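Local coordinates for 70 kDa protein (Xanthomonas sp., PDB 4B2N) that oxidatively cleaves rubber as a processive dioxygenase that carries two covalently attached c-type hemes, at residues G379-P384 with I423-T428; I366-D371 with H394-P399; D429-R434 with Y632-D637. One frame throughout, in Å; residues are numbered along the deposited sequence.

Contacts 1 and 2 both touch the heme c of chain D. Contact 2 holds the iron ligand H394, and contact 1 reaches a propionate of that heme through T428. Their centres are about 19 Å apart, yet a salt bridge joins them directly, with K383 NZ 2.9 Å from D371 OD2. Contact 3, centred about 17 Å from contact 1, continues the chain straight on from T428 and meets it again where I423 CB packs 3.3 Å from M433 SD. It turns to the other heme c, chain C, through R432, so residues 423-434 serve both hemes. Contacts 2 and 3 do not touch; their nearest atoms are about 14 Å apart.

Contact 1: G379-P384 with I423-T428; sequences GAIPKP and IETIRT. With HEC (heme c), chain D.
T425 sets its side chain against the carbonyl of P382, and this is where the loop 379-384 and the short helix 423-426 meet most tightly. The closest approach is T425 CB to P382 O at 3.0 Å. With chi1 at 138°, well off a staggered value, and CG2 also close to that carbonyl oxygen, the threonine looks somewhat strained.

The remaining packing is made by prolines and an isoleucine. P382 lays CD against the helix backbone, 3.3 Å from E424 O, its ring running across the E424 side chain at about a right angle. P384 points the CG-CD edge of its ring at the T425 side chain, P384 CD 3.9 Å from T425 OG1. I381, in turn, puts CG2 3.5 Å from T425 O.

R427, the first residue past the helix and at positive phi, brings its guanidinium against I381. Bends at chi2 and chi3 turn its chain so that NH1 lies 3.2 Å from I381 CG1, crossing the isoleucine rather than running along it. The charge itself is answered by D642, through a salt bridge from NH2.

Heme contacts come from the helix and its exit. I426 extends CG1 anti to the backbone N (chi1 -179°), bringing CD1 to 3.5 Å from C2D of the heme c of chain D. T428 OG1 donates a hydrogen bond of 2.8 Å to propionate oxygen O1D, and H517 and the backbone N of F516 also bond to this heme. Together they form a wall of a c-type heme pocket: the I426 side chain against the macrocycle, and the T428 hydroxyl at the propionate.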
loop_
_atom_site.group_PDB
_atom_site.type_symbol
_atom_site.label_atom_id
_atom_site.label_comp_id
_atom_site.label_asym_id
_atom_site.label_seq_id
_atom_site.Cartn_x
_atom_site.Cartn_y
_atom_site.Cartn_z
ATOM N N GLY A 379 28.572 9.024 -12.088
ATOM C CA GLY A 379 28.586 10.135 -13.078
ATOM C C GLY A 379 27.376 10.118 -14.016
ATOM O O GLY A 379 26.840 11.178 -14.372
ATOM N N ALA A 380 26.917 8.919 -14.366
ATOM C CA ALA A 380 25.781 8.717 -15.294
ATOM C C ALA A 380 24.371 8.844 -14.659
ATOM O O ALA A 380 23.360 8.824 -15.366
ATOM C CB ALA A 380 25.886 7.313 -15.883
ATOM N N ILE A 381 24.306 8.919 -13.343
ATOM C CA ILE A 381 23.007 9.054 -12.648
ATOM C C ILE A 381 22.872 10.476 -12.192
ATOM O O ILE A 381 23.635 10.890 -11.324
ATOM C CB ILE A 381 22.916 8.088 -11.433
ATOM C CG1 ILE A 381 23.056 6.641 -11.938
ATOM C CG2 ILE A 381 21.584 8.284 -10.686
ATOM C CD1 ILE A 381 23.465 5.633 -10.882
ATOM N N PRO A 382 21.914 11.228 -12.750
ATOM C CA PRO A 382 21.724 12.592 -12.274
ATOM C C PRO A 382 21.615 12.644 -10.737
ATOM O O PRO A 382 20.911 11.810 -10.119
ATOM C CB PRO A 382 20.398 13.024 -12.894
ATOM C CG PRO A 382 20.150 12.099 -14.052
ATOM C CD PRO A 382 20.887 10.817 -13.743
ATOM N N LYS A 383 22.289 13.617 -10.112
ATOM C CA LYS A 383 22.327 13.694 -8.675
ATOM C C LYS A 383 21.426 14.814 -8.232
ATOM O O LYS A 383 21.578 15.926 -8.715
ATOM C CB LYS A 383 23.778 13.951 -8.154
ATOM C CG LYS A 383 23.832 14.253 -6.656
ATOM C CD LYS A 383 25.232 14.564 -6.186
ATOM C CE LYS A 383 25.228 15.168 -4.783
ATOM N NZ LYS A 383 26.662 15.347 -4.397
ATOM N N PRO A 384 20.491 14.546 -7.305
ATOM C CA PRO A 384 19.684 15.658 -6.804
ATOM C C PRO A 384 20.419 16.665 -5.934
ATOM O O PRO A 384 21.564 16.430 -5.500
ATOM C CB PRO A 384 18.602 14.968 -5.965
ATOM C CG PRO A 384 18.498 13.561 -6.519
ATOM C CD PRO A 384 19.958 13.226 -6.886
ATOM N N ILE A 423 12.452 10.064 -11.610
ATOM C CA ILE A 423 12.697 8.741 -12.201
ATOM C C ILE A 423 14.113 8.646 -12.869
ATOM O O ILE A 423 14.677 7.590 -12.950
ATOM C CB ILE A 423 11.531 8.341 -13.123
ATOM C CG1 ILE A 423 11.604 6.857 -13.541
ATOM C CG2 ILE A 423 11.473 9.221 -14.394
ATOM C CD1 ILE A 423 11.505 5.873 -12.360
ATOM N N GLU A 424 14.645 9.758 -13.366
ATOM C CA GLU A 424 15.936 9.715 -14.099
ATOM C C GLU A 424 17.048 9.417 -13.093
ATOM O O GLU A 424 18.172 9.001 -13.481
ATOM C CB GLU A 424 16.205 11.081 -14.772
ATOM C CG GLU A 424 15.204 11.382 -15.852
ATOM C CD GLU A 424 13.870 12.020 -15.366
ATOM O OE1 GLU A 424 13.608 12.207 -14.123
ATOM O OE2 GLU A 424 13.058 12.355 -16.302
ATOM N N THR A 425 16.790 9.720 -11.817
ATOM C CA THR A 425 17.712 9.319 -10.761
ATOM C C THR A 425 17.425 8.005 -10.082
ATOM O O THR A 425 18.311 7.171 -10.015
ATOM C CB THR A 425 18.297 10.465 -9.830
ATOM O OG1 THR A 425 18.330 10.085 -8.432
ATOM C CG2 THR A 425 17.755 11.745 -10.018
ATOM N N ILE A 426 16.154 7.751 -9.692
ATOM C CA ILE A 426 15.880 6.473 -9.038
ATOM C C ILE A 426 15.961 5.270 -9.961
ATOM O O ILE A 426 16.511 4.253 -9.546
ATOM C CB ILE A 426 14.545 6.489 -8.231
ATOM C CG1 ILE A 426 14.287 5.115 -7.523
ATOM C CG2 ILE A 426 13.412 7.101 -9.050
ATOM C CD1 ILE A 426 15.364 4.925 -6.399
ATOM N N ARG A 427 15.411 5.393 -11.176
ATOM C CA ARG A 427 15.528 4.383 -12.255
ATOM C C ARG A 427 15.029 2.991 -11.860
ATOM O O ARG A 427 15.459 1.971 -12.440
ATOM C CB ARG A 427 16.949 4.314 -12.762
ATOM C CG ARG A 427 17.491 5.696 -13.070
ATOM C CD ARG A 427 18.476 5.699 -14.241
ATOM N NE ARG A 427 19.266 4.466 -14.332
ATOM C CZ ARG A 427 20.207 4.106 -13.453
ATOM N NH1 ARG A 427 20.459 4.877 -12.407
ATOM N NH2 ARG A 427 20.871 2.973 -13.617
ATOM N N THR A 428 14.154 2.924 -10.854
ATOM C CA THR A 428 13.535 1.622 -10.565
ATOM C C THR A 428 12.442 1.412 -11.588
ATOM O O THR A 428 12.158 2.302 -12.425
ATOM C CB THR A 428 12.900 1.632 -9.181
ATOM O OG1 THR A 428 12.273 2.906 -9.008
ATOM C CG2 THR A 428 13.979 1.428 -8.106
HETATM FE FE HEC D . 17.015 4.616 -1.112
HETATM C CHA HEC D . 14.203 2.728 -1.797
HETATM C CHB HEC D . 17.870 2.497 1.627
HETATM C CHC HEC D . 20.048 6.143 -0.729
HETATM C CHD HEC D . 15.741 7.216 -2.919
HETATM N NA HEC D . 16.139 3.034 -0.203
HETATM C C1A HEC D . 15.055 2.283 -0.719
HETATM C C2A HEC D . 14.814 1.077 0.070
HETATM C C3A HEC D . 15.886 1.019 1.081
HETATM C C4A HEC D . 16.709 2.184 0.833
HETATM C CMA HEC D . 16.039 -0.045 2.146
HETATM C CAA HEC D . 13.632 0.116 -0.026
HETATM C CBA HEC D . 12.547 0.875 0.823
HETATM C CGA HEC D . 11.173 0.205 0.670
HETATM O O1A HEC D . 11.082 -0.714 -0.184
HETATM O O2A HEC D . 10.146 0.493 1.386
HETATM N NB HEC D . 18.673 4.322 0.240
HETATM C C1B HEC D . 18.876 3.482 1.255
HETATM C C2B HEC D . 20.160 3.604 1.954
HETATM C C3B HEC D . 20.818 4.698 1.215
HETATM C C4B HEC D . 19.828 5.051 0.210
HETATM C CMB HEC D . 20.629 2.790 3.137
HETATM C CAB HEC D . 22.201 5.280 1.413
HETATM C CBB HEC D . 23.238 4.393 1.107
HETATM N NC HEC D . 17.703 6.372 -1.575
HETATM C C1C HEC D . 19.050 6.825 -1.501
HETATM C C2C HEC D . 19.326 8.061 -2.223
HETATM C C3C HEC D . 18.067 8.376 -2.850
HETATM C C4C HEC D . 17.124 7.274 -2.512
HETATM C CMC HEC D . 20.632 8.838 -2.299
HETATM C CAC HEC D . 17.839 9.568 -3.731
HETATM C CBC HEC D . 18.592 9.898 -4.798
HETATM N ND HEC D . 15.309 4.942 -2.066
HETATM C C1D HEC D . 14.947 5.981 -2.810
HETATM C C2D HEC D . 13.667 5.919 -3.503
HETATM C C3D HEC D . 13.207 4.586 -3.190
HETATM C C4D HEC D . 14.281 4.075 -2.344
HETATM C CMD HEC D . 13.002 6.966 -4.360
HETATM C CAD HEC D . 11.916 3.938 -3.635
HETATM C CBD HEC D . 12.302 3.098 -4.862
HETATM C CGD HEC D . 11.133 2.329 -5.429
HETATM O O1D HEC D . 10.811 2.416 -6.621
HETATM O O2D HEC D . 10.521 1.661 -4.622
#

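Contact 2: I366-D371 with H394-P399. With HEC (heme c), chain D.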
loop_
_atom_site.group_PDB
_atom_site.type_symbol
_atom_site.label_atom_id
_atom_site.label_comp_id
_atom_site.label_asym_id
_atom_site.label_seq_id
_atom_site.Cartn_x
_atom_site.Cartn_y
_atom_site.Cartn_z
ATOM N N ILE A 366 27.683 7.145 7.874
ATOM C CA ILE A 366 27.709 6.931 6.465
ATOM C C ILE A 366 26.346 7.373 5.963
ATOM O O ILE A 366 26.240 8.122 4.990
ATOM C CB ILE A 366 27.945 5.450 6.150
ATOM C CG1 ILE A 366 29.422 5.042 6.466
ATOM C CG2 ILE A 366 27.713 5.201 4.653
ATOM C CD1 ILE A 366 29.526 3.556 6.815
ATOM N N TYR A 367 25.298 6.911 6.654
ATOM C CA TYR A 367 23.896 7.221 6.253
ATOM C C TYR A 367 23.742 8.740 5.966
ATOM O O TYR A 367 23.245 9.154 4.900
ATOM C CB TYR A 367 22.904 6.721 7.333
ATOM C CG TYR A 367 21.460 7.095 6.938
ATOM C CD1 TYR A 367 20.981 8.352 7.163
ATOM C CD2 TYR A 367 20.628 6.187 6.308
ATOM C CE1 TYR A 367 19.708 8.730 6.746
ATOM C CE2 TYR A 367 19.373 6.557 5.897
ATOM C CZ TYR A 367 18.924 7.803 6.110
ATOM O OH TYR A 367 17.672 8.144 5.678
ATOM N N HIS A 368 24.186 9.563 6.912
ATOM C CA HIS A 368 23.959 11.009 6.861
ATOM C C HIS A 368 25.045 11.787 6.116
ATOM O O HIS A 368 24.828 12.934 5.676
ATOM C CB HIS A 368 23.864 11.508 8.288
ATOM C CG HIS A 368 22.637 11.047 9.006
ATOM N ND1 HIS A 368 22.585 9.861 9.706
ATOM C CD2 HIS A 368 21.370 11.621 9.075
ATOM C CE1 HIS A 368 21.338 9.737 10.229
ATOM N NE2 HIS A 368 20.611 10.818 9.859
ATOM N N GLU A 369 26.208 11.175 5.887
ATOM C CA GLU A 369 27.296 12.003 5.387
ATOM C C GLU A 369 27.997 11.530 4.151
ATOM O O GLU A 369 28.654 12.345 3.502
ATOM C CB GLU A 369 28.352 12.267 6.500
ATOM C CG GLU A 369 27.765 12.967 7.733
ATOM C CD GLU A 369 28.769 13.211 8.849
ATOM O OE1 GLU A 369 29.989 13.214 8.586
ATOM O OE2 GLU A 369 28.354 13.416 9.997
ATOM N N ARG A 370 27.891 10.241 3.823
ATOM C CA ARG A 370 28.689 9.706 2.705
ATOM C C ARG A 370 28.031 10.097 1.385
ATOM O O ARG A 370 26.873 9.768 1.139
ATOM C CB ARG A 370 28.860 8.185 2.813
ATOM C CG ARG A 370 30.191 7.635 2.244
ATOM C CD ARG A 370 30.263 7.596 0.733
ATOM N NE ARG A 370 30.922 6.367 0.240
ATOM C CZ ARG A 370 31.042 6.062 -1.054
ATOM N NH1 ARG A 370 30.594 6.912 -1.977
ATOM N NH2 ARG A 370 31.629 4.924 -1.439
ATOM N N ASP A 371 28.759 10.824 0.542
ATOM C CA ASP A 371 28.224 11.216 -0.749
ATOM C C ASP A 371 28.343 10.031 -1.687
ATOM O O ASP A 371 29.436 9.561 -1.944
ATOM C CB ASP A 371 28.983 12.415 -1.301
ATOM C CG ASP A 371 28.422 12.933 -2.649
ATOM O OD1 ASP A 371 27.568 12.277 -3.370
ATOM O OD2 ASP A 371 28.869 14.045 -2.995
ATOM N N HIS A 394 16.012 9.985 1.788
ATOM C CA HIS A 394 15.143 9.292 2.726
ATOM C C HIS A 394 14.720 10.092 3.958
ATOM O O HIS A 394 13.630 9.909 4.521
ATOM C CB HIS A 394 15.786 7.983 3.127
ATOM C CG HIS A 394 15.712 6.952 2.076
ATOM N ND1 HIS A 394 14.607 6.142 1.908
ATOM C CD2 HIS A 394 16.646 6.532 1.180
ATOM C CE1 HIS A 394 14.857 5.271 0.911
ATOM N NE2 HIS A 394 16.096 5.511 0.450
ATOM N N GLY A 395 15.570 10.999 4.405
ATOM C CA GLY A 395 15.309 11.667 5.672
ATOM C C GLY A 395 16.468 11.637 6.636
ATOM O O GLY A 395 17.331 10.741 6.561
ATOM N N VAL A 396 16.460 12.581 7.578
ATOM C CA VAL A 396 17.460 12.614 8.659
ATOM C C VAL A 396 16.943 11.959 9.948
ATOM O O VAL A 396 15.902 12.370 10.495
ATOM C CB VAL A 396 17.819 14.086 8.989
ATOM C CG1 VAL A 396 18.770 14.149 10.181
ATOM C CG2 VAL A 396 18.442 14.767 7.778
ATOM N N TYR A 397 17.653 10.913 10.411
ATOM C CA TYR A 397 17.197 10.123 11.546
ATOM C C TYR A 397 17.956 10.447 12.811
ATOM O O TYR A 397 17.403 10.323 13.872
ATOM C CB TYR A 397 17.279 8.603 11.296
ATOM C CG TYR A 397 16.380 8.167 10.173
ATOM C CD1 TYR A 397 15.044 8.508 10.170
ATOM C CD2 TYR A 397 16.891 7.471 9.095
ATOM C CE1 TYR A 397 14.214 8.163 9.091
ATOM C CE2 TYR A 397 16.116 7.148 7.992
ATOM C CZ TYR A 397 14.771 7.470 8.004
ATOM O OH TYR A 397 14.017 7.132 6.919
ATOM N N SER A 398 19.231 10.779 12.678
ATOM C CA SER A 398 20.150 10.926 13.794
ATOM C C SER A 398 19.827 12.242 14.517
ATOM O O SER A 398 19.785 13.319 13.849
ATOM C CB SER A 398 21.575 10.922 13.235
ATOM O OG SER A 398 22.402 11.856 13.892
ATOM N N PRO A 399 19.546 12.172 15.847
ATOM C CA PRO A 399 19.212 13.421 16.542
ATOM C C PRO A 399 20.323 14.464 16.390
ATOM O O PRO A 399 20.062 15.648 16.307
ATOM C CB PRO A 399 19.112 12.972 18.006
ATOM C CG PRO A 399 18.667 11.545 17.914
ATOM C CD PRO A 399 19.488 11.014 16.759
HETATM FE FE HEC D . 17.015 4.616 -1.112
HETATM C CHA HEC D . 14.203 2.728 -1.797
HETATM C CHB HEC D . 17.870 2.497 1.627
HETATM C CHC HEC D . 20.048 6.143 -0.729
HETATM C CHD HEC D . 15.741 7.216 -2.919
HETATM N NA HEC D . 16.139 3.034 -0.203
HETATM C C1A HEC D . 15.055 2.283 -0.719
HETATM C C2A HEC D . 14.814 1.077 0.070
HETATM C C3A HEC D . 15.886 1.019 1.081
HETATM C C4A HEC D . 16.709 2.184 0.833
HETATM C CMA HEC D . 16.039 -0.045 2.146
HETATM C CAA HEC D . 13.632 0.116 -0.026
HETATM C CBA HEC D . 12.547 0.875 0.823
HETATM C CGA HEC D . 11.173 0.205 0.670
HETATM O O1A HEC D . 11.082 -0.714 -0.184
HETATM O O2A HEC D . 10.146 0.493 1.386
HETATM N NB HEC D . 18.673 4.322 0.240
HETATM C C1B HEC D . 18.876 3.482 1.255
HETATM C C2B HEC D . 20.160 3.604 1.954
HETATM C C3B HEC D . 20.818 4.698 1.215
HETATM C C4B HEC D . 19.828 5.051 0.210
HETATM C CMB HEC D . 20.629 2.790 3.137
HETATM C CAB HEC D . 22.201 5.280 1.413
HETATM C CBB HEC D . 23.238 4.393 1.107
HETATM N NC HEC D . 17.703 6.372 -1.575
HETATM C C1C HEC D . 19.050 6.825 -1.501
HETATM C C2C HEC D . 19.326 8.061 -2.223
HETATM C C3C HEC D . 18.067 8.376 -2.850
HETATM C C4C HEC D . 17.124 7.274 -2.512
HETATM C CMC HEC D . 20.632 8.838 -2.299
HETATM C CAC HEC D . 17.839 9.568 -3.731
HETATM C CBC HEC D . 18.592 9.898 -4.798
HETATM N ND HEC D . 15.309 4.942 -2.066
HETATM C C1D HEC D . 14.947 5.981 -2.810
HETATM C C2D HEC D . 13.667 5.919 -3.503
HETATM C C3D HEC D . 13.207 4.586 -3.190
HETATM C C4D HEC D . 14.281 4.075 -2.344
HETATM C CMD HEC D . 13.002 6.966 -4.360
HETATM C CAD HEC D . 11.916 3.938 -3.635
HETATM C CBD HEC D . 12.302 3.098 -4.862
HETATM C CGD HEC D . 11.133 2.329 -5.429
HETATM O O1D HEC D . 10.811 2.416 -6.621
HETATM O O2D HEC D . 10.521 1.661 -4.622
#
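Y367 and H368, consecutive on the last turn of helix 357-369, each hydrogen-bond to the backbone that follows the heme ligand H394. Y367 OH donates to G395 O at 2.8 Å, the donor tilted 16° from the carbonyl plane. H368 NE2 accepts from Y397 N at 3.0 Å, nearly in the imidazole plane; its other nitrogen, ND1, is bonded to A364 O, which fixes how the ring is turned.

The rings also pack. Y367 CD1 sits 3.3 Å above the centre of the H368 ring, while S398 CB lies over a face of the same ring. Y367 and Y397 meet obliquely, planes at 44°, with Y367 CZ 3.4 Å from Y397 CE2.

Metal coordination comes from H394, whose NE2 is 2.0 Å from the iron; H641 is the other axial ligand. ND1 is bonded to P504 O, and Y367 OH comes 3.2 Å from H394 CB, making the tyrosine a second-shell neighbour.

This buried junction lies at the end of helix 357-369, beside helix 391-394 with its CXXCH heme-attachment motif. H401 of helix 399-402 stacks on H368, and Y658 of helix 649-660 packs against Y397.

Contact 3: D429-R434 with Y632-D637; sequences DPRRMR and YLYGND. With HEC (heme c), chain C.
D429 reaches G635 and D637 because its CG stands anti to the backbone N (chi1 -167°), while R431 bends at chi2 (-56°) to fold over Y634. D429 then uses both oxygens. OD1 accepts from R431 N at 2.9 Å, closing an Asx turn, and OD2 accepts from D637 N at 2.9 Å, on its anti side and somewhat out of the carboxylate plane. One side chain thus shapes its own loop and pins the opposite one.

R431 lies over the face of the Y634 ring, the guanidinium and ring planes only 18° apart. NE approaches CE2 of Y634 to 3.3 Å, and CG makes a CH-pi contact 4.0 Å from the ring centroid. The phenol OH is bonded to H282 O. A water in the guanidinium plane links R431 NE with G635 N, and another joins D429 N to D637 O. G635, at positive phi, belongs to the type II turn from L633 to N636, and its CA packs 3.5 Å from R431 CG.

R432 faces the heme c of chain C. Its NE bonds to propionate oxygen O1D at 2.7 Å and NH2 to O2D at 2.9 Å, a two-pronged grip; NH1 forms a salt bridge with D303. K297 and R294 also hydrogen-bond to this heme; a bidentate arginine-propionate pairing of this kind is characteristic of heme-propionate binding sites.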
loop_
_atom_site.group_PDB
_atom_site.type_symbol
_atom_site.label_atom_id
_atom_site.label_comp_id
_atom_site.label_asym_id
_atom_site.label_seq_id
_atom_site.Cartn_x
_atom_site.Cartn_y
_atom_site.Cartn_z
ATOM N N ASP A 429 11.786 0.259 -11.533
ATOM C CA ASP A 429 10.804 -0.074 -12.570
ATOM C C ASP A 429 9.853 1.078 -12.792
ATOM O O ASP A 429 9.166 1.541 -11.840
ATOM C CB ASP A 429 10.028 -1.338 -12.232
ATOM C CG ASP A 429 9.261 -1.845 -13.410
ATOM O OD1 ASP A 429 8.299 -1.171 -13.831
ATOM O OD2 ASP A 429 9.650 -2.888 -13.957
ATOM N N PRO A 430 9.776 1.542 -14.028
ATOM C CA PRO A 430 8.975 2.758 -14.250
ATOM C C PRO A 430 7.504 2.538 -14.536
ATOM O O PRO A 430 6.827 3.523 -14.769
ATOM C CB PRO A 430 9.584 3.338 -15.514
ATOM C CG PRO A 430 10.009 2.111 -16.280
ATOM C CD PRO A 430 10.502 1.116 -15.256
ATOM N N ARG A 431 6.973 1.313 -14.538
ATOM C CA ARG A 431 5.589 1.155 -15.033
ATOM C C ARG A 431 4.638 1.880 -14.090
ATOM O O ARG A 431 3.648 2.478 -14.548
ATOM C CB ARG A 431 5.087 -0.291 -15.095
ATOM C CG ARG A 431 5.877 -1.232 -16.002
ATOM C CD ARG A 431 5.920 -0.649 -17.426
ATOM N NE ARG A 431 6.516 -1.619 -18.346
ATOM C CZ ARG A 431 6.539 -1.513 -19.674
ATOM N NH1 ARG A 431 5.973 -0.469 -20.272
ATOM N NH2 ARG A 431 7.122 -2.485 -20.399
ATOM N N ARG A 432 4.917 1.800 -12.782
ATOM C CA ARG A 432 3.979 2.350 -11.822
ATOM C C ARG A 432 3.875 3.897 -11.986
ATOM O O ARG A 432 2.824 4.472 -11.858
ATOM C CB ARG A 432 4.469 2.036 -10.390
ATOM C CG ARG A 432 3.805 2.862 -9.258
ATOM C CD ARG A 432 2.266 2.646 -9.265
ATOM N NE ARG A 432 1.692 3.412 -8.169
ATOM C CZ ARG A 432 1.467 4.728 -8.221
ATOM N NH1 ARG A 432 1.640 5.394 -9.379
ATOM N NH2 ARG A 432 0.996 5.377 -7.151
ATOM N N MET A 433 4.990 4.572 -12.240
ATOM C CA MET A 433 4.924 6.015 -12.321
ATOM C C MET A 433 4.091 6.559 -13.516
ATOM O O MET A 433 3.757 7.757 -13.547
ATOM C CB MET A 433 6.322 6.656 -12.229
ATOM C CG MET A 433 7.083 6.629 -13.518
ATOM S SD MET A 433 8.210 7.933 -13.095
ATOM C CE MET A 433 7.296 9.413 -13.517
ATOM N N ARG A 434 3.673 5.690 -14.423
ATOM C CA ARG A 434 2.754 6.062 -15.505
ATOM C C ARG A 434 1.257 5.976 -15.174
ATOM O O ARG A 434 0.399 6.332 -15.992
ATOM C CB ARG A 434 3.031 5.185 -16.748
ATOM C CG ARG A 434 4.511 4.813 -16.930
ATOM C CD ARG A 434 5.291 5.916 -17.597
ATOM N NE ARG A 434 6.738 5.690 -17.809
ATOM C CZ ARG A 434 7.316 4.667 -18.455
ATOM N NH1 ARG A 434 6.619 3.626 -18.906
ATOM N NH2 ARG A 434 8.641 4.657 -18.592
ATOM N N TYR A 632 11.382 -10.529 -14.476
ATOM C CA TYR A 632 11.077 -10.369 -15.900
ATOM C C TYR A 632 9.594 -10.094 -16.248
ATOM O O TYR A 632 9.313 -9.650 -17.333
ATOM C CB TYR A 632 11.618 -11.565 -16.695
ATOM C CG TYR A 632 13.094 -11.611 -16.622
ATOM C CD1 TYR A 632 13.832 -10.535 -17.086
ATOM C CD2 TYR A 632 13.771 -12.681 -16.014
ATOM C CE1 TYR A 632 15.203 -10.535 -17.042
ATOM C CE2 TYR A 632 15.167 -12.688 -15.953
ATOM C CZ TYR A 632 15.867 -11.603 -16.473
ATOM O OH TYR A 632 17.240 -11.525 -16.423
ATOM N N LEU A 633 8.669 -10.284 -15.325
ATOM C CA LEU A 633 7.292 -9.948 -15.644
ATOM C C LEU A 633 7.141 -8.428 -15.703
ATOM O O LEU A 633 7.972 -7.675 -15.151
ATOM C CB LEU A 633 6.273 -10.606 -14.669
ATOM C CG LEU A 633 6.455 -12.130 -14.496
ATOM C CD1 LEU A 633 5.405 -12.545 -13.457
ATOM C CD2 LEU A 633 6.302 -12.941 -15.773
ATOM N N TYR A 634 6.102 -7.995 -16.409
ATOM C CA TYR A 634 5.803 -6.596 -16.581
ATOM C C TYR A 634 5.756 -5.897 -15.209
ATOM O O TYR A 634 5.002 -6.319 -14.343
ATOM C CB TYR A 634 4.424 -6.486 -17.263
ATOM C CG TYR A 634 3.933 -5.071 -17.577
ATOM C CD1 TYR A 634 3.210 -4.323 -16.630
ATOM C CD2 TYR A 634 4.165 -4.488 -18.826
ATOM C CE1 TYR A 634 2.720 -3.059 -16.929
ATOM C CE2 TYR A 634 3.697 -3.207 -19.103
ATOM C CZ TYR A 634 3.003 -2.508 -18.158
ATOM O OH TYR A 634 2.540 -1.260 -18.457
ATOM N N GLY A 635 6.551 -4.838 -15.042
ATOM C CA GLY A 635 6.471 -4.012 -13.888
ATOM C C GLY A 635 7.346 -4.542 -12.782
ATOM O O GLY A 635 7.428 -3.893 -11.741
ATOM N N ASN A 636 7.977 -5.717 -12.976
ATOM C CA ASN A 636 8.629 -6.444 -11.889
ATOM C C ASN A 636 10.154 -6.226 -11.878
ATOM O O ASN A 636 10.829 -6.869 -11.081
ATOM C CB ASN A 636 8.382 -7.988 -11.965
ATOM C CG ASN A 636 7.132 -8.433 -11.164
ATOM O OD1 ASN A 636 6.289 -7.607 -10.738
ATOM N ND2 ASN A 636 7.042 -9.720 -10.900
ATOM N N ASP A 637 10.690 -5.341 -12.717
ATOM C CA ASP A 637 12.166 -5.228 -12.836
ATOM C C ASP A 637 12.775 -4.921 -11.463
ATOM O O ASP A 637 12.146 -4.242 -10.627
ATOM C CB ASP A 637 12.562 -4.121 -13.856
ATOM C CG ASP A 637 14.051 -4.044 -14.064
ATOM O OD1 ASP A 637 14.539 -4.976 -14.665
ATOM O OD2 ASP A 637 14.731 -3.079 -13.627
HETATM FE FE HEC C . -3.914 0.191 0.557
HETATM C CHA HEC C . -1.520 2.495 -0.511
HETATM C CHB HEC C . -4.924 2.404 3.094
HETATM C CHC HEC C . -6.790 -1.723 1.246
HETATM C CHD HEC C . -2.617 -2.196 -1.429
HETATM N NA HEC C . -3.418 1.981 1.136
HETATM C C1A HEC C . -2.290 2.739 0.699
HETATM C C2A HEC C . -2.000 3.886 1.547
HETATM C C3A HEC C . -2.967 3.901 2.593
HETATM C C4A HEC C . -3.793 2.717 2.326
HETATM C CMA HEC C . -3.048 4.868 3.758
HETATM C CAA HEC C . -0.872 4.941 1.408
HETATM C CBA HEC C . 0.391 4.286 1.971
HETATM C CGA HEC C . 1.633 5.129 1.741
HETATM O O1A HEC C . 1.881 5.674 0.611
HETATM O O2A HEC C . 2.396 5.158 2.711
HETATM N NB HEC C . -5.528 0.390 1.798
HETATM C C1B HEC C . -5.737 1.252 2.799
HETATM C C2B HEC C . -6.967 1.068 3.556
HETATM C C3B HEC C . -7.515 -0.112 3.009
HETATM C C4B HEC C . -6.541 -0.496 1.994
HETATM C CMB HEC C . -7.388 1.997 4.622
HETATM C CAB HEC C . -8.818 -0.804 3.314
HETATM C CBB HEC C . -9.981 -0.038 3.032
HETATM N NC HEC C . -4.636 -1.595 0.088
HETATM C C1C HEC C . -5.798 -2.291 0.366
HETATM C C2C HEC C . -5.830 -3.654 -0.223
HETATM C C3C HEC C . -4.593 -3.741 -1.030
HETATM C C4C HEC C . -3.906 -2.469 -0.821
HETATM C CMC HEC C . -6.990 -4.627 -0.046
HETATM C CAC HEC C . -4.110 -4.866 -1.894
HETATM C CBC HEC C . -5.053 -5.530 -2.684
HETATM N ND HEC C . -2.353 0.186 -0.751
HETATM C C1D HEC C . -1.988 -0.876 -1.468
HETATM C C2D HEC C . -0.847 -0.648 -2.294
HETATM C C3D HEC C . -0.541 0.723 -2.032
HETATM C C4D HEC C . -1.553 1.156 -1.074
HETATM C CMD HEC C . -0.104 -1.547 -3.216
HETATM C CAD HEC C . 0.508 1.497 -2.750
HETATM C CBD HEC C . -0.278 1.811 -4.082
HETATM C CGD HEC C . 0.643 2.509 -5.056
HETATM O O1D HEC C . 1.144 1.883 -6.024
HETATM O O2D HEC C . 0.944 3.717 -4.771
HETATM O O HOH W 1 13.044 -1.579 -9.689
HETATM O O HOH W 2 8.114 -3.761 -17.019
#